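Local coordinates for protein glycosyl hydrolase family 10 (Prevotella bryantii, PDB 4MGQ) that probably hydrolyses internal beta-1,4-xylosidic linkages in xylan, the chain here being a calcium-binding carbohydrate-binding module of the enzyme, at residues A[52-57]-A[154-159]. Numbering follows the deposited sequence.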
# COMPACT_ATOMS: atom_id res chain seq x y z
N LYS A 52 2.33 5.32 5.82
CA LYS A 52 1.05 6.02 5.89
C LYS A 52 0.21 5.67 4.69
O LYS A 52 0.74 5.54 3.58
CB LYS A 52 1.24 7.54 5.94
CG LYS A 52 1.98 8.04 7.15
CD LYS A 52 1.99 9.58 7.12
CE LYS A 52 2.77 10.16 8.26
NZ LYS A 52 2.79 11.66 8.16
N LEU A 53 -1.10 5.58 4.88
CA LEU A 53 -2.01 5.38 3.76
C LEU A 53 -3.44 5.53 4.25
O LEU A 53 -3.67 5.68 5.45
CB LEU A 53 -1.79 4.00 3.12
CG LEU A 53 -2.11 2.76 3.96
CD1 LEU A 53 -3.07 1.85 3.19
CD2 LEU A 53 -0.86 2.00 4.38
N ARG A 54 -4.40 5.54 3.33
CA ARG A 54 -5.78 5.28 3.73
C ARG A 54 -6.20 3.97 3.09
O ARG A 54 -5.74 3.62 2.00
CB ARG A 54 -6.74 6.43 3.36
CG ARG A 54 -6.82 6.79 1.89
CD ARG A 54 -7.87 7.91 1.66
NE ARG A 54 -8.00 8.17 0.24
CZ ARG A 54 -9.15 8.23 -0.42
NH1 ARG A 54 -10.30 8.10 0.24
NH2 ARG A 54 -9.15 8.45 -1.72
N VAL A 55 -7.08 3.25 3.78
CA VAL A 55 -7.46 1.92 3.33
C VAL A 55 -8.95 1.70 3.59
O VAL A 55 -9.52 2.27 4.52
CB VAL A 55 -6.62 0.84 4.04
CG1 VAL A 55 -6.90 0.83 5.54
CG2 VAL A 55 -6.88 -0.54 3.41
N LYS A 56 -9.56 0.86 2.76
CA LYS A 56 -10.96 0.46 2.89
C LYS A 56 -11.04 -0.99 2.44
O LYS A 56 -10.40 -1.38 1.46
CB LYS A 56 -11.85 1.39 2.04
CG LYS A 56 -13.32 0.99 1.92
CD LYS A 56 -14.00 1.83 0.83
CE LYS A 56 -15.39 1.31 0.48
NZ LYS A 56 -16.36 1.55 1.60
N THR A 57 -11.78 -1.82 3.17
CA THR A 57 -11.97 -3.21 2.75
C THR A 57 -13.45 -3.56 2.84
O THR A 57 -14.20 -2.85 3.49
CB THR A 57 -11.16 -4.20 3.61
OG1 THR A 57 -11.29 -3.86 4.99
CG2 THR A 57 -9.68 -4.20 3.20
N VAL A 154 -9.04 2.72 -9.71
CA VAL A 154 -10.45 3.00 -9.95
C VAL A 154 -10.85 4.27 -9.25
O VAL A 154 -10.14 4.74 -8.35
CB VAL A 154 -11.38 1.87 -9.45
CG1 VAL A 154 -11.03 0.54 -10.10
CG2 VAL A 154 -11.32 1.77 -7.93
N ALA A 155 -12.00 4.82 -9.64
CA ALA A 155 -12.58 5.94 -8.92
C ALA A 155 -12.87 5.51 -7.49
O ALA A 155 -13.34 4.40 -7.26
CB ALA A 155 -13.85 6.42 -9.60
N ASP A 156 -12.56 6.39 -6.54
CA ASP A 156 -12.86 6.16 -5.13
C ASP A 156 -14.33 5.72 -4.98
O ASP A 156 -15.24 6.43 -5.40
CB ASP A 156 -12.57 7.45 -4.33
CG ASP A 156 -12.77 7.31 -2.83
OD1 ASP A 156 -13.58 6.47 -2.36
OD2 ASP A 156 -12.12 8.07 -2.07
N PRO A 157 -14.56 4.54 -4.38
CA PRO A 157 -15.91 3.98 -4.33
C PRO A 157 -16.89 4.77 -3.48
O PRO A 157 -18.10 4.70 -3.72
CB PRO A 157 -15.68 2.59 -3.72
CG PRO A 157 -14.40 2.71 -2.97
CD PRO A 157 -13.56 3.62 -3.82
N ASP A 158 -16.39 5.53 -2.51
CA ASP A 158 -17.27 6.19 -1.55
C ASP A 158 -17.52 7.65 -1.91
O ASP A 158 -18.03 8.42 -1.09
CB ASP A 158 -16.71 6.07 -0.14
CG ASP A 158 -16.89 4.66 0.43
OD1 ASP A 158 -17.67 3.87 -0.16
OD2 ASP A 158 -16.27 4.35 1.46
N GLN A 159 -17.17 8.03 -3.13
CA GLN A 159 -17.59 9.33 -3.66
C GLN A 159 -18.91 9.16 -4.39
O GLN A 159 -19.14 8.13 -5.02
CB GLN A 159 -16.53 9.91 -4.59
CG GLN A 159 -15.32 10.46 -3.87
CD GLN A 159 -14.40 11.18 -4.83
OE1 GLN A 159 -13.86 10.57 -5.76
NE2 GLN A 159 -14.24 12.49 -4.64
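Asp156 OD2 is gripped by both terminal nitrogens of Arg54, at 2.9 Å from NH1 and 3.0 Å from NH2, a salt bridge in which both hydrogen bonds fall on one oxygen. Arg54 and Lys56 lie on strand 48-57, and their partners in the turn that follows strand 151-155; the two strands belong to one five-stranded antiparallel sheet of the beta-sandwich carbohydrate-binding module, but 17-24 and 111-121 lie between them, and long side chains must bridge the gap. Arginine suits the task: its chain runs extended from CG to NE and presents the guanidinium end-on, with OD2 at its edge and in its plane. The carboxylate is turned 47° against that plane, and both nitrogens approach OD2 from the same face. Around the guanidinium, NE pairs with Asp117 and NH2 also bonds the calcium ligand Asp116, while Trp86 offers a cation-pi contact; Arg54 is thus second-shell to the metal and probably helps position Asp116.

Asp156 is buried, and its other oxygen is used as well. OD1 accepts from the backbone N of Asp158 at 3.0 Å, forming an Asx turn inside the type I turn 156-159, and from Trp86 NE1, which helps hold the carboxylate in place. Pro157, whose ring fixes phi near the value this turn needs, packs its CG against CE of Lys56 at 3.9 Å.

Two residues along from Arg54, Lys56 points to the same side of the sheet. CG stands opposite the backbone N (chi1 172°), and the chain bends only at its last torsion, bringing the ammonium to exposed Asp158 and to Thr84 O. In this second salt bridge NZ meets the syn side of Asp158 OD2 at 2.8 Å, with a weak second bond to OD1 at 3.2 Å.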